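PDB 3H92: uncharacterized ATP-binding protein MJECL15 from Methanocaldococcus jannaschii, which is of unknown function but probably binds ATP, the fragment here being a C-terminal domain of helix-turn-helix type. Local coordinates for residues A[11-16]-A[82-87]; A[45-50]-A[76-81]. All blocks are in the same frame, centred on the assembly; numbering follows the deposited sequence.

Contact 1: residues A[11-16]-A[82-87]; sequences EEERNH and YLVWNA
Glu13 lies across Leu83 and Val84, while Ala87 fills the adjoining position beside Arg14, so that two helices meet mainly through aliphatic carbons. Their axes approach to 8.6 Å at a crossing angle of -64°, close enough for a small residue such as Ala87 to sit against the opposing backbone. The CB of Ala87 is 4.0 Å from Arg14 CA and equally near the carbonyl oxygen of Glu13. The side chain of Arg14 adds its CD, which rests 4.0 Å from Ala87 CA.

At the root of the Glu13 side chain, CB meets the CD2 methyl of Leu83 at 3.3 Å; the two side chains cross at about a right angle. Farther out, a bend at chi2 (79°) carries the acid obliquely over Val84, with CG 3.4 Å from Val84 CG2 and OE2 close to the same methyl. One carboxylate oxygen thus lies against a methyl group, yet it is not left without a polar partner: His16 ND1, one turn on in the same helix, donates to Glu13 OE2 at 3.0 Å. This donor comes from above the carboxylate plane, 51° out of it, a sloping approach that still ties down the end of the chain. With an alanine here, His16 ND1 would probably lose this acceptor and the CG2 methyl of Val84 the chain that packs on it.

Around the crossing, Leu10 of helix 8-27 also packs on Leu83 and Ala87. Val84 reaches Ile67 and Pro79 as well, so helix 82-91 lies between the N-terminal helix and the end of strand 76-79.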
loop_
_atom_site.group_PDB
_atom_site.type_symbol
_atom_site.label_atom_id
_atom_site.label_comp_id
_atom_site.label_asym_id
_atom_site.label_seq_id
_atom_site.Cartn_x
_atom_site.Cartn_y
_atom_site.Cartn_z
ATOM N N GLU A 11 15.389 -0.638 -2.067
ATOM C CA GLU A 11 15.030 -0.219 -3.434
ATOM C C GLU A 11 14.332 -1.338 -4.208
ATOM O O GLU A 11 13.669 -1.067 -5.208
ATOM C CB GLU A 11 16.212 0.393 -4.225
ATOM C CG GLU A 11 16.081 1.962 -4.469
ATOM C CD GLU A 11 15.199 2.377 -5.719
ATOM O OE1 GLU A 11 15.304 1.705 -6.786
ATOM O OE2 GLU A 11 14.435 3.394 -5.648
ATOM N N GLU A 12 14.460 -2.580 -3.736
ATOM C CA GLU A 12 13.678 -3.699 -4.277
ATOM C C GLU A 12 12.181 -3.424 -4.058
ATOM O O GLU A 12 11.382 -3.425 -5.003
ATOM C CB GLU A 12 14.067 -5.018 -3.587
ATOM C CG GLU A 12 14.315 -6.209 -4.527
ATOM C CD GLU A 12 15.819 -6.504 -4.762
ATOM O OE1 GLU A 12 16.394 -5.974 -5.760
ATOM O OE2 GLU A 12 16.424 -7.264 -3.944
ATOM N N GLU A 13 11.831 -3.181 -2.792
ATOM C CA GLU A 13 10.453 -2.868 -2.387
ATOM C C GLU A 13 10.019 -1.472 -2.779
ATOM O O GLU A 13 8.841 -1.207 -2.942
ATOM C CB GLU A 13 10.251 -2.999 -0.883
ATOM C CG GLU A 13 8.820 -3.409 -0.557
ATOM C CD GLU A 13 8.564 -4.916 -0.758
ATOM O OE1 GLU A 13 9.547 -5.679 -0.631
ATOM O OE2 GLU A 13 7.395 -5.341 -1.017
ATOM N N ARG A 14 10.977 -0.576 -2.883
ATOM C CA ARG A 14 10.740 0.705 -3.487
ATOM C C ARG A 14 10.426 0.552 -4.985
ATOM O O ARG A 14 9.508 1.178 -5.494
ATOM C CB ARG A 14 11.979 1.532 -3.325
ATOM C CG ARG A 14 11.754 2.952 -3.382
ATOM C CD ARG A 14 11.865 3.563 -2.036
ATOM N NE ARG A 14 12.789 4.688 -2.077
ATOM C CZ ARG A 14 12.693 5.731 -2.913
ATOM N NH1 ARG A 14 13.590 6.718 -2.839
ATOM N NH2 ARG A 14 11.723 5.808 -3.843
ATOM N N ASN A 15 11.185 -0.292 -5.689
ATOM C CA ASN A 15 10.864 -0.610 -7.082
ATOM C C ASN A 15 9.587 -1.422 -7.188
ATOM O O ASN A 15 8.874 -1.307 -8.178
ATOM C CB ASN A 15 12.014 -1.319 -7.819
ATOM C CG ASN A 15 12.619 -0.452 -8.924
ATOM O OD1 ASN A 15 11.945 -0.082 -9.917
ATOM N ND2 ASN A 15 13.903 -0.117 -8.761
ATOM N N HIS A 16 9.296 -2.236 -6.178
ATOM C CA HIS A 16 7.990 -2.895 -6.120
ATOM C C HIS A 16 6.837 -1.880 -6.057
ATOM O O HIS A 16 5.926 -1.950 -6.841
ATOM C CB HIS A 16 7.903 -3.848 -4.943
ATOM C CG HIS A 16 6.579 -4.551 -4.831
ATOM N ND1 HIS A 16 6.006 -4.877 -3.616
ATOM C CD2 HIS A 16 5.712 -4.992 -5.782
ATOM C CE1 HIS A 16 4.842 -5.476 -3.823
ATOM N NE2 HIS A 16 4.639 -5.558 -5.127
ATOM N N TYR A 82 8.306 -4.026 7.078
ATOM C CA TYR A 82 8.925 -2.732 7.415
ATOM C C TYR A 82 9.548 -2.110 6.210
ATOM O O TYR A 82 9.545 -0.910 6.084
ATOM C CB TYR A 82 10.009 -2.888 8.470
ATOM C CG TYR A 82 9.535 -3.384 9.816
ATOM C CD1 TYR A 82 8.159 -3.450 10.153
ATOM C CD2 TYR A 82 10.476 -3.756 10.796
ATOM C CE1 TYR A 82 7.739 -3.905 11.420
ATOM C CE2 TYR A 82 10.070 -4.205 12.072
ATOM C CZ TYR A 82 8.707 -4.263 12.360
ATOM O OH TYR A 82 8.326 -4.683 13.608
ATOM N N LEU A 83 10.156 -2.925 5.354
ATOM C CA LEU A 83 10.619 -2.489 4.035
ATOM C C LEU A 83 9.559 -1.761 3.230
ATOM O O LEU A 83 9.844 -0.729 2.619
ATOM C CB LEU A 83 11.024 -3.716 3.218
ATOM C CG LEU A 83 12.478 -3.943 2.806
ATOM C CD1 LEU A 83 12.972 -5.372 3.050
ATOM C CD2 LEU A 83 12.571 -3.611 1.343
ATOM N N VAL A 84 8.356 -2.335 3.180
ATOM C CA VAL A 84 7.245 -1.709 2.473
ATOM C C VAL A 84 6.940 -0.406 3.190
ATOM O O VAL A 84 6.801 0.688 2.584
ATOM C CB VAL A 84 5.967 -2.613 2.452
ATOM C CG1 VAL A 84 4.782 -1.837 1.936
ATOM C CG2 VAL A 84 6.158 -3.833 1.561
ATOM N N TRP A 85 6.852 -0.479 4.498
ATOM C CA TRP A 85 6.548 0.750 5.227
ATOM C C TRP A 85 7.558 1.846 4.974
ATOM O O TRP A 85 7.231 3.017 4.798
ATOM C CB TRP A 85 6.503 0.497 6.706
ATOM C CG TRP A 85 5.957 1.623 7.480
ATOM C CD1 TRP A 85 4.865 2.372 7.202
ATOM C CD2 TRP A 85 6.430 2.036 8.714
ATOM N NE1 TRP A 85 4.646 3.281 8.220
ATOM C CE2 TRP A 85 5.602 3.065 9.164
ATOM C CE3 TRP A 85 7.484 1.612 9.514
ATOM C CZ2 TRP A 85 5.809 3.701 10.356
ATOM C CZ3 TRP A 85 7.682 2.223 10.716
ATOM C CH2 TRP A 85 6.859 3.264 11.132
ATOM N N ASN A 86 8.804 1.480 4.911
ATOM C CA ASN A 86 9.773 2.503 4.661
ATOM C C ASN A 86 9.750 3.025 3.244
ATOM O O ASN A 86 10.132 4.156 3.039
ATOM C CB ASN A 86 11.136 2.017 5.031
ATOM C CG ASN A 86 11.294 1.823 6.544
ATOM O OD1 ASN A 86 11.655 0.726 6.997
ATOM N ND2 ASN A 86 11.021 2.886 7.338
ATOM N N ALA A 87 9.323 2.213 2.270
ATOM C CA ALA A 87 9.211 2.649 0.878
ATOM C C ALA A 87 8.060 3.649 0.758
ATOM O O ALA A 87 8.198 4.640 0.111
ATOM C CB ALA A 87 8.993 1.488 -0.019
#

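Contact 2: residues A[45-50]-A[76-81]; sequences DNYELP and TLKPQS
This is a short antiparallel strand pairing at one border of the three-stranded sheet, where strand 49-50 and the residues leading into it run beside the central strand 76-79. Leu49 and Leu77 form the hydrogen-bonded pair: Leu49 N donates to Leu77 O at 2.8 Å, and Leu77 N returns a bond to Leu49 O at 2.7 Å. Both leucine side chains turn to the same face, where they pack on Phe43 of helix 33-45 and on Ile54.

Glu48, extended beyond CG, brings OE2 to Thr76 OG1, which donates to it; the modelled separation is so short that its exact value is doubtful. Lys74, in the turn between strands 68-71 and 76-79, forms a salt bridge with the same oxygen.

With CG anti to the backbone N (chi1 176°), Tyr47 brings its ring over to Lys78 and Pro79 of the neighbouring strand. Lys78 CB lies over one ring face, offset toward the rim, and Lys78 CD is 3.7 Å from Tyr47 CE2. Pro79 CD makes an off-centre CH-pi contact, 4.2 Å from the centroid of the Tyr47 ring. Beyond it, one water joins Tyr47 OH to the carbonyl of Pro79, donating to that oxygen at 2.6 Å.

The 1-3-2 strand order, with strand 49-50 following helix 33-45 and a hairpin following helix 56-64, is consistent with a winged helix-turn-helix domain, as the kinship of this family with helix-turn-helix proteins suggests.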
loop_
_atom_site.group_PDB
_atom_site.type_symbol
_atom_site.label_atom_id
_atom_site.label_comp_id
_atom_site.label_asym_id
_atom_site.label_seq_id
_atom_site.Cartn_x
_atom_site.Cartn_y
_atom_site.Cartn_z
ATOM N N ASP A 45 1.494 8.122 8.798
ATOM C CA ASP A 45 1.211 8.671 10.087
ATOM C C ASP A 45 0.907 7.587 11.052
ATOM O O ASP A 45 1.094 7.759 12.223
ATOM C CB ASP A 45 -0.008 9.577 10.030
ATOM C CG ASP A 45 0.251 10.879 9.306
ATOM O OD1 ASP A 45 1.312 11.521 9.546
ATOM O OD2 ASP A 45 -0.643 11.261 8.518
ATOM N N ASN A 46 0.363 6.501 10.562
ATOM C CA ASN A 46 -0.050 5.412 11.424
ATOM C C ASN A 46 0.238 4.097 10.789
ATOM O O ASN A 46 -0.413 3.764 9.806
ATOM C CB ASN A 46 -1.555 5.462 11.617
ATOM C CG ASN A 46 -1.973 6.563 12.517
ATOM O OD1 ASN A 46 -1.765 6.487 13.716
ATOM N ND2 ASN A 46 -2.558 7.604 11.951
ATOM N N TYR A 47 1.101 3.312 11.424
ATOM C CA TYR A 47 1.560 2.011 10.901
ATOM C C TYR A 47 0.490 0.979 10.722
ATOM O O TYR A 47 0.529 0.203 9.795
ATOM C CB TYR A 47 2.574 1.458 11.871
ATOM C CG TYR A 47 3.096 0.094 11.554
ATOM C CD1 TYR A 47 3.965 -0.100 10.532
ATOM C CD2 TYR A 47 2.763 -0.984 12.334
ATOM C CE1 TYR A 47 4.523 -1.329 10.280
ATOM C CE2 TYR A 47 3.296 -2.252 12.070
ATOM C CZ TYR A 47 4.177 -2.389 11.033
ATOM O OH TYR A 47 4.702 -3.598 10.761
ATOM N N GLU A 48 -0.432 0.909 11.670
ATOM C CA GLU A 48 -1.535 -0.046 11.611
ATOM C C GLU A 48 -2.818 0.712 11.783
ATOM O O GLU A 48 -2.889 1.643 12.582
ATOM C CB GLU A 48 -1.426 -1.038 12.765
ATOM C CG GLU A 48 -2.438 -2.182 12.713
ATOM C CD GLU A 48 -2.244 -3.209 13.850
ATOM O OE1 GLU A 48 -1.171 -3.159 14.546
ATOM O OE2 GLU A 48 -3.170 -4.053 14.037
ATOM N N LEU A 49 -3.848 0.312 11.051
ATOM C CA LEU A 49 -5.065 1.061 11.140
ATOM C C LEU A 49 -6.290 0.246 10.858
ATOM O O LEU A 49 -6.197 -0.840 10.328
ATOM C CB LEU A 49 -4.981 2.331 10.263
ATOM C CG LEU A 49 -4.430 2.322 8.875
ATOM C CD1 LEU A 49 -5.505 1.701 7.997
ATOM C CD2 LEU A 49 -4.038 3.763 8.431
ATOM N N PRO A 50 -7.460 0.751 11.291
ATOM C CA PRO A 50 -8.672 -0.004 11.011
ATOM C C PRO A 50 -8.821 -0.240 9.522
ATOM O O PRO A 50 -8.489 0.642 8.728
ATOM C CB PRO A 50 -9.779 0.881 11.567
ATOM C CG PRO A 50 -9.087 1.718 12.659
ATOM C CD PRO A 50 -7.709 1.963 12.096
ATOM N N THR A 76 -7.501 -4.907 11.265
ATOM C CA THR A 76 -6.582 -3.812 10.909
ATOM C C THR A 76 -5.752 -4.130 9.674
ATOM O O THR A 76 -5.598 -5.296 9.278
ATOM C CB THR A 76 -5.608 -3.474 12.073
ATOM O OG1 THR A 76 -4.860 -4.645 12.448
ATOM C CG2 THR A 76 -6.374 -2.978 13.288
ATOM N N LEU A 77 -5.236 -3.064 9.074
ATOM C CA LEU A 77 -4.313 -3.151 7.963
ATOM C C LEU A 77 -2.999 -2.542 8.405
ATOM O O LEU A 77 -2.980 -1.625 9.231
ATOM C CB LEU A 77 -4.807 -2.341 6.768
ATOM C CG LEU A 77 -6.157 -2.792 6.164
ATOM C CD1 LEU A 77 -6.698 -1.706 5.216
ATOM C CD2 LEU A 77 -5.990 -4.094 5.410
ATOM N N LYS A 78 -1.927 -3.036 7.814
ATOM C CA LYS A 78 -0.590 -2.470 8.043
ATOM C C LYS A 78 0.252 -2.877 6.845
ATOM O O LYS A 78 -0.138 -3.763 6.129
ATOM C CB LYS A 78 0.046 -2.967 9.365
ATOM C CG LYS A 78 0.337 -4.444 9.487
ATOM C CD LYS A 78 0.768 -4.704 10.916
ATOM C CE LYS A 78 1.186 -6.105 11.116
ATOM N NZ LYS A 78 1.321 -6.423 12.598
ATOM N N PRO A 79 1.380 -2.212 6.645
ATOM C CA PRO A 79 2.271 -2.581 5.566
ATOM C C PRO A 79 2.719 -4.031 5.753
ATOM O O PRO A 79 2.792 -4.522 6.878
ATOM C CB PRO A 79 3.452 -1.611 5.713
ATOM C CG PRO A 79 2.892 -0.423 6.485
ATOM C CD PRO A 79 1.938 -1.100 7.466
ATOM N N GLN A 80 2.963 -4.703 4.640
ATOM C CA GLN A 80 3.258 -6.109 4.630
ATOM C C GLN A 80 4.592 -6.367 5.317
ATOM O O GLN A 80 4.807 -7.457 5.863
ATOM C CB GLN A 80 3.307 -6.588 3.198
ATOM C CG GLN A 80 3.435 -8.066 3.045
ATOM C CD GLN A 80 2.131 -8.764 3.324
ATOM O OE1 GLN A 80 1.074 -8.370 2.803
ATOM N NE2 GLN A 80 2.185 -9.829 4.131
ATOM N N SER A 81 5.484 -5.376 5.294
ATOM C CA SER A 81 6.763 -5.471 5.995
ATOM C C SER A 81 7.267 -4.102 6.265
ATOM O O SER A 81 6.743 -3.123 5.707
ATOM C CB SER A 81 7.813 -6.152 5.115
ATOM O OG SER A 81 8.232 -5.238 4.120
HETATM O O HOH W 1 4.864 -4.567 8.411
#

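How the contacts relate
The two contacts have centres about 14 Å apart and are joined through strand 76-79 and helix 82-91, which are consecutive in the chain. Contact 2 is nested inside the loop closed by contact 1: the 45-50/76-81 pairing completes the small sheet, and the chain then turns into the last helix, which packs on the N-terminal helix 8-27. They also touch directly, as Trp85 points away from helix 8-27, meets the Tyr47 ring edge-to-face and packs on Pro79. Helix 82-91 thereby connects the sheet of the probable winged-helix unit to helix 8-27, joining both ends of the fragment in one compact domain.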